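Local coordinates for protein oxidoreductase (Bordetella pertussis, PDB 3Q2K) that probably oxidises the sugar C3 hydroxyl of UDP-N-acetylglucosaminuronic acid with NAD, a step toward 2,3-diacetamido-2,3-dideoxy-D-mannuronic acid, at residues 44-56 against 321-333. Numbering follows the deposited sequence.
Sequences NHIGAIAQHGDRA and HPLYYDNVINCLR. With NAI (1,4-dihydronicotinamide adenine dinucleotide), chain U.
Among the aromatic contacts, His321 turns its ring edge toward the face of His45, planes 60° apart and CD2 of His321 3.6 Å from CE1 of His45, a T-shaped pair. The Tyr325 ring stands nearly upright to the His45 plane, bringing its hydroxyl to that ring's edge, where Tyr325 OH and His45 ND1 share a hydrogen bond of 2.7 Å. Ile49 covers a Tyr325 face in a CH-pi contact, its CG1 4.2 Å from the ring centroid. Ala48 is small enough for close helix packing, its CB 3.7 Å from Pro322 CA.

Farther along, four side-chain hydrogen bonds gather. His52 gives NE2-H to Pro322 O (3.2 Å), while its ND1 accepts from Arg55 NH1. That same NH1 forms a salt bridge with Asp326 OD1 (2.9 Å), and Arg55 NH2 meets Asn330 OD1 nearly along the C=O axis at 2.9 Å.

Apolar packing backs these bonds: with chi3 bent to -57°, the guanidinium lies flat over Ile329 CG2, and Ile329 CD1 reaches His52 CB at 3.5 Å.

Helix 321-333 thus packs beside helix 42-50, the first Rossmann helix; the axes of 44-50 and 321-333 cross at -57°, and Tyr325 reaches Phe33 of strand 31-36. His45 NE2 and His321 NE2 both bond Glu122, an NADH-binding residue, and His321 borders the nicotinamide amide; the chemistry implies a histidine-carboxylate network at the cofactor end, and a charged, multiply bonded grip at the other.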
loop_
_atom_site.group_PDB
_atom_site.type_symbol
_atom_site.label_atom_id
_atom_site.label_comp_id
_atom_site.label_asym_id
_atom_site.label_seq_id
_atom_site.Cartn_x
_atom_site.Cartn_y
_atom_site.Cartn_z
ATOM N N ASN C 44 -23.603 -33.716 25.015
ATOM C CA ASN C 44 -22.297 -34.339 25.210
ATOM C C ASN C 44 -21.687 -33.868 26.518
ATOM O O ASN C 44 -20.850 -34.552 27.105
ATOM C CB ASN C 44 -21.318 -34.007 24.084
ATOM C CG ASN C 44 -21.960 -34.138 22.724
ATOM O OD1 ASN C 44 -21.448 -34.840 21.856
ATOM N ND2 ASN C 44 -23.105 -33.488 22.550
ATOM N N HIS C 45 -22.084 -32.672 26.947
ATOM C CA HIS C 45 -21.503 -32.158 28.177
ATOM C C HIS C 45 -22.153 -32.960 29.293
ATOM O O HIS C 45 -21.451 -33.672 30.017
ATOM C CB HIS C 45 -21.751 -30.659 28.331
ATOM C CG HIS C 45 -20.874 -29.838 27.442
ATOM N ND1 HIS C 45 -19.589 -29.492 27.801
ATOM C CD2 HIS C 45 -21.065 -29.358 26.191
ATOM C CE1 HIS C 45 -19.032 -28.812 26.817
ATOM N NE2 HIS C 45 -19.911 -28.701 25.837
ATOM N N ILE C 46 -23.473 -32.837 29.399
ATOM C CA ILE C 46 -24.264 -33.597 30.367
ATOM C C ILE C 46 -23.760 -35.037 30.457
ATOM O O ILE C 46 -23.486 -35.555 31.537
ATOM C CB ILE C 46 -25.737 -33.692 29.935
ATOM C CG1 ILE C 46 -26.455 -32.353 30.075
ATOM C CG2 ILE C 46 -26.493 -34.722 30.773
ATOM C CD1 ILE C 46 -27.734 -32.409 29.260
ATOM N N GLY C 47 -23.622 -35.720 29.328
ATOM C CA GLY C 47 -23.069 -37.067 29.364
ATOM C C GLY C 47 -21.591 -37.237 29.658
ATOM O O GLY C 47 -21.136 -38.302 30.077
ATOM N N ALA C 48 -20.795 -36.202 29.416
ATOM C CA ALA C 48 -19.381 -36.352 29.729
ATOM C C ALA C 48 -19.294 -36.201 31.241
ATOM O O ALA C 48 -18.584 -36.956 31.906
ATOM C CB ALA C 48 -18.514 -35.318 29.028
ATOM N N ILE C 49 -20.034 -35.232 31.770
ATOM C CA ILE C 49 -19.960 -34.952 33.201
ATOM C C ILE C 49 -20.389 -36.189 33.983
ATOM O O ILE C 49 -19.738 -36.585 34.951
ATOM C CB ILE C 49 -20.836 -33.768 33.626
ATOM C CG1 ILE C 49 -20.132 -32.470 33.225
ATOM C CG2 ILE C 49 -21.033 -33.832 35.135
ATOM C CD1 ILE C 49 -21.017 -31.244 33.102
ATOM N N ALA C 50 -21.479 -36.788 33.514
ATOM C CA ALA C 50 -22.065 -37.996 34.083
ATOM C C ALA C 50 -21.097 -39.163 33.935
ATOM O O ALA C 50 -21.108 -40.106 34.721
ATOM C CB ALA C 50 -23.392 -38.312 33.405
ATOM N N GLN C 51 -20.223 -39.100 32.938
ATOM C CA GLN C 51 -19.239 -40.162 32.795
ATOM C C GLN C 51 -18.154 -40.011 33.863
ATOM O O GLN C 51 -17.281 -40.864 33.986
ATOM C CB GLN C 51 -18.660 -40.135 31.382
ATOM C CG GLN C 51 -18.508 -41.516 30.773
ATOM C CD GLN C 51 -19.012 -41.561 29.347
ATOM O OE1 GLN C 51 -18.209 -41.690 28.428
ATOM N NE2 GLN C 51 -20.319 -41.428 29.147
ATOM N N HIS C 52 -18.206 -38.949 34.662
ATOM C CA HIS C 52 -17.283 -38.825 35.785
ATOM C C HIS C 52 -18.051 -38.626 37.084
ATOM O O HIS C 52 -17.562 -37.945 37.987
ATOM C CB HIS C 52 -16.334 -37.644 35.580
ATOM C CG HIS C 52 -15.431 -37.794 34.395
ATOM N ND1 HIS C 52 -14.123 -38.211 34.504
ATOM C CD2 HIS C 52 -15.654 -37.596 33.075
ATOM C CE1 HIS C 52 -13.581 -38.275 33.300
ATOM N NE2 HIS C 52 -14.489 -37.905 32.414
ATOM N N GLY C 53 -19.233 -39.232 37.154
ATOM C CA GLY C 53 -20.139 -39.129 38.293
ATOM C C GLY C 53 -19.494 -39.173 39.667
ATOM O O GLY C 53 -20.034 -38.634 40.635
ATOM N N ASP C 54 -18.316 -39.784 39.752
ATOM C CA ASP C 54 -17.594 -39.899 41.016
ATOM C C ASP C 54 -16.771 -38.668 41.389
ATOM O O ASP C 54 -16.532 -38.380 42.564
ATOM C CB ASP C 54 -16.715 -41.151 40.999
ATOM C CG ASP C 54 -16.695 -41.816 39.640
ATOM O OD1 ASP C 54 -15.919 -42.782 39.480
ATOM O OD2 ASP C 54 -17.460 -41.367 38.759
ATOM N N ARG C 55 -16.341 -37.911 40.386
ATOM C CA ARG C 55 -15.563 -36.717 40.692
ATOM C C ARG C 55 -16.327 -35.416 40.464
ATOM O O ARG C 55 -15.975 -34.340 40.951
ATOM C CB ARG C 55 -14.213 -36.787 39.980
ATOM C CG ARG C 55 -13.417 -37.984 40.484
ATOM C CD ARG C 55 -12.016 -38.033 39.904
ATOM N NE ARG C 55 -12.152 -38.039 38.454
ATOM C CZ ARG C 55 -11.232 -37.554 37.629
ATOM N NH1 ARG C 55 -11.456 -37.574 36.322
ATOM N NH2 ARG C 55 -10.113 -37.044 38.126
ATOM N N ALA C 56 -17.440 -35.530 39.750
ATOM C CA ALA C 56 -18.141 -34.319 39.360
ATOM C C ALA C 56 -19.626 -34.638 39.304
ATOM O O ALA C 56 -20.045 -35.776 39.080
ATOM C CB ALA C 56 -17.655 -33.845 37.994
ATOM N N HIS C 321 -15.977 -35.165 24.163
ATOM C CA HIS C 321 -15.912 -34.423 25.415
ATOM C C HIS C 321 -15.489 -35.236 26.640
ATOM O O HIS C 321 -14.841 -34.677 27.524
ATOM C CB HIS C 321 -17.208 -33.652 25.676
ATOM C CG HIS C 321 -17.533 -32.636 24.628
ATOM N ND1 HIS C 321 -18.044 -32.979 23.394
ATOM C CD2 HIS C 321 -17.489 -31.282 24.657
ATOM C CE1 HIS C 321 -18.294 -31.879 22.707
ATOM N NE2 HIS C 321 -17.926 -30.838 23.433
ATOM N N PRO C 322 -15.841 -36.532 26.718
ATOM C CA PRO C 322 -15.546 -37.277 27.941
ATOM C C PRO C 322 -14.066 -37.164 28.295
ATOM O O PRO C 322 -13.692 -36.958 29.453
ATOM C CB PRO C 322 -15.942 -38.727 27.619
ATOM C CG PRO C 322 -16.325 -38.729 26.164
ATOM C CD PRO C 322 -16.715 -37.314 25.828
ATOM N N LEU C 323 -13.225 -37.299 27.276
ATOM C CA LEU C 323 -11.783 -37.140 27.433
ATOM C C LEU C 323 -11.328 -35.740 27.833
ATOM O O LEU C 323 -10.414 -35.586 28.644
ATOM C CB LEU C 323 -11.127 -37.493 26.100
ATOM C CG LEU C 323 -10.995 -39.009 26.000
ATOM C CD1 LEU C 323 -10.869 -39.422 24.541
ATOM C CD2 LEU C 323 -9.791 -39.365 26.868
ATOM N N TYR C 324 -11.928 -34.713 27.240
ATOM C CA TYR C 324 -11.550 -33.358 27.624
ATOM C C TYR C 324 -11.824 -33.129 29.106
ATOM O O TYR C 324 -11.102 -32.397 29.781
ATOM C CB TYR C 324 -12.307 -32.313 26.799
ATOM C CG TYR C 324 -11.958 -30.873 27.129
ATOM C CD1 TYR C 324 -12.673 -30.170 28.087
ATOM C CD2 TYR C 324 -10.906 -30.216 26.501
ATOM C CE1 TYR C 324 -12.374 -28.853 28.393
ATOM C CE2 TYR C 324 -10.591 -28.901 26.808
ATOM C CZ TYR C 324 -11.314 -28.233 27.773
ATOM O OH TYR C 324 -11.044 -26.920 28.084
ATOM N N TYR C 325 -12.921 -33.675 29.619
ATOM C CA TYR C 325 -13.313 -33.261 30.960
ATOM C C TYR C 325 -12.381 -33.907 31.973
ATOM O O TYR C 325 -12.223 -33.387 33.076
ATOM C CB TYR C 325 -14.754 -33.655 31.274
ATOM C CG TYR C 325 -15.771 -32.565 31.041
ATOM C CD1 TYR C 325 -16.073 -31.624 32.019
ATOM C CD2 TYR C 325 -16.469 -32.518 29.845
ATOM C CE1 TYR C 325 -17.032 -30.651 31.796
ATOM C CE2 TYR C 325 -17.423 -31.548 29.618
ATOM C CZ TYR C 325 -17.709 -30.618 30.592
ATOM O OH TYR C 325 -18.668 -29.666 30.320
ATOM N N ASP C 326 -11.785 -35.038 31.614
ATOM C CA ASP C 326 -10.811 -35.642 32.514
ATOM C C ASP C 326 -9.816 -34.608 33.019
ATOM O O ASP C 326 -9.563 -34.508 34.220
ATOM C CB ASP C 326 -9.999 -36.757 31.861
ATOM C CG ASP C 326 -9.220 -37.547 32.897
ATOM O OD1 ASP C 326 -9.750 -37.711 34.017
ATOM O OD2 ASP C 326 -8.073 -37.968 32.645
ATOM N N ASN C 327 -9.272 -33.849 32.073
ATOM C CA ASN C 327 -8.265 -32.824 32.324
ATOM C C ASN C 327 -8.801 -31.647 33.142
ATOM O O ASN C 327 -8.149 -31.172 34.074
ATOM C CB ASN C 327 -7.675 -32.380 30.979
ATOM C CG ASN C 327 -6.896 -31.084 31.073
ATOM O OD1 ASN C 327 -7.253 -30.073 30.469
ATOM N ND2 ASN C 327 -5.828 -31.100 31.860
ATOM N N VAL C 328 -9.993 -31.164 32.803
ATOM C CA VAL C 328 -10.635 -30.105 33.575
ATOM C C VAL C 328 -10.791 -30.479 35.050
ATOM O O VAL C 328 -10.413 -29.734 35.957
ATOM C CB VAL C 328 -12.038 -29.847 32.997
ATOM C CG1 VAL C 328 -12.797 -28.824 33.821
ATOM C CG2 VAL C 328 -11.931 -29.372 31.557
ATOM N N ILE C 329 -11.325 -31.673 35.284
ATOM C CA ILE C 329 -11.545 -32.175 36.635
ATOM C C ILE C 329 -10.226 -32.291 37.393
ATOM O O ILE C 329 -10.125 -31.785 38.513
ATOM C CB ILE C 329 -12.275 -33.533 36.597
ATOM C CG1 ILE C 329 -13.665 -33.421 35.962
ATOM C CG2 ILE C 329 -12.397 -34.095 38.004
ATOM C CD1 ILE C 329 -14.401 -34.761 35.915
ATOM N N ASN C 330 -9.226 -32.935 36.792
ATOM C CA ASN C 330 -7.858 -32.932 37.318
ATOM C C ASN C 330 -7.381 -31.533 37.683
ATOM O O ASN C 330 -7.042 -31.288 38.838
ATOM C CB ASN C 330 -6.832 -33.568 36.373
ATOM C CG ASN C 330 -7.109 -35.032 36.136
ATOM O OD1 ASN C 330 -7.820 -35.661 36.916
ATOM N ND2 ASN C 330 -6.567 -35.577 35.055
ATOM N N CYS C 331 -7.385 -30.623 36.713
ATOM C CA CYS C 331 -6.949 -29.261 36.981
ATOM C C CYS C 331 -7.717 -28.652 38.153
ATOM O O CYS C 331 -7.168 -27.992 39.037
ATOM C CB CYS C 331 -7.068 -28.397 35.720
ATOM S SG CYS C 331 -6.889 -26.665 36.176
ATOM N N LEU C 332 -9.027 -28.860 38.172
ATOM C CA LEU C 332 -9.793 -28.281 39.270
ATOM C C LEU C 332 -9.511 -28.963 40.602
ATOM O O LEU C 332 -9.683 -28.370 41.669
ATOM C CB LEU C 332 -11.279 -28.421 38.971
ATOM C CG LEU C 332 -11.645 -27.411 37.891
ATOM C CD1 LEU C 332 -13.137 -27.613 37.716
ATOM C CD2 LEU C 332 -11.282 -26.007 38.354
ATOM N N ARG C 333 -9.127 -30.233 40.525
ATOM C CA ARG C 333 -8.821 -30.967 41.748
ATOM C C ARG C 333 -7.416 -30.632 42.234
ATOM O O ARG C 333 -7.016 -31.088 43.301
ATOM C CB ARG C 333 -8.992 -32.477 41.572
ATOM C CG ARG C 333 -10.441 -32.967 41.547
ATOM C CD ARG C 333 -10.425 -34.344 40.913
ATOM N NE ARG C 333 -9.343 -35.091 41.543
ATOM C CZ ARG C 333 -9.495 -35.683 42.722
ATOM N NH1 ARG C 333 -10.679 -35.622 43.320
ATOM N NH2 ARG C 333 -8.473 -36.325 43.270
HETATM P PA NAI U . -27.551 -24.359 19.881
HETATM O O1A NAI U . -28.496 -23.448 19.200
HETATM O O2A NAI U . -28.088 -25.862 19.650
HETATM O O5B NAI U . -27.652 -24.398 21.489
HETATM C C5B NAI U . -28.055 -23.101 21.914
HETATM C C4B NAI U . -28.631 -23.027 23.322
HETATM O O4B NAI U . -28.181 -21.829 23.970
HETATM C C3B NAI U . -30.125 -22.910 22.963
HETATM O O3B NAI U . -30.836 -23.853 23.769
HETATM C C2B NAI U . -30.356 -21.398 23.242
HETATM O O2B NAI U . -31.675 -21.113 23.715
HETATM C C1B NAI U . -29.403 -21.247 24.449
HETATM N N9A NAI U . -29.225 -19.827 24.700
HETATM C C8A NAI U . -29.282 -18.799 23.811
HETATM N N7A NAI U . -29.043 -17.697 24.465
HETATM C C5A NAI U . -28.833 -17.921 25.782
HETATM C C6A NAI U . -28.534 -17.145 26.919
HETATM N N6A NAI U . -28.368 -15.774 26.849
HETATM N N1A NAI U . -28.374 -17.789 28.072
HETATM C C2A NAI U . -28.473 -19.104 28.167
HETATM N N3A NAI U . -28.754 -19.863 27.130
HETATM C C4A NAI U . -28.920 -19.316 25.933
HETATM O O3 NAI U . -26.157 -24.457 19.094
HETATM P PN NAI U . -25.026 -25.393 19.744
HETATM O O1N NAI U . -24.661 -26.283 18.542
HETATM O O2N NAI U . -25.330 -26.382 20.889
HETATM O O5D NAI U . -23.758 -24.417 19.976
HETATM C C5D NAI U . -22.964 -24.990 21.005
HETATM C C4D NAI U . -21.816 -24.046 21.384
HETATM O O4D NAI U . -20.788 -25.050 21.512
HETATM C C3D NAI U . -21.372 -23.124 20.230
HETATM O O3D NAI U . -20.244 -22.319 20.551
HETATM C C2D NAI U . -20.836 -24.186 19.250
HETATM O O2D NAI U . -19.796 -23.571 18.499
HETATM C C1D NAI U . -20.091 -25.099 20.254
HETATM N N1N NAI U . -20.045 -26.499 19.841
HETATM C C2N NAI U . -18.916 -27.145 20.042
HETATM C C3N NAI U . -18.847 -28.480 19.664
HETATM C C7N NAI U . -17.587 -29.218 19.863
HETATM O O7N NAI U . -17.365 -30.207 19.195
HETATM N N7N NAI U . -16.705 -28.742 20.765
HETATM C C4N NAI U . -19.949 -29.088 19.066
HETATM C C5N NAI U . -21.090 -28.333 18.873
HETATM C C6N NAI U . -21.122 -27.016 19.289
#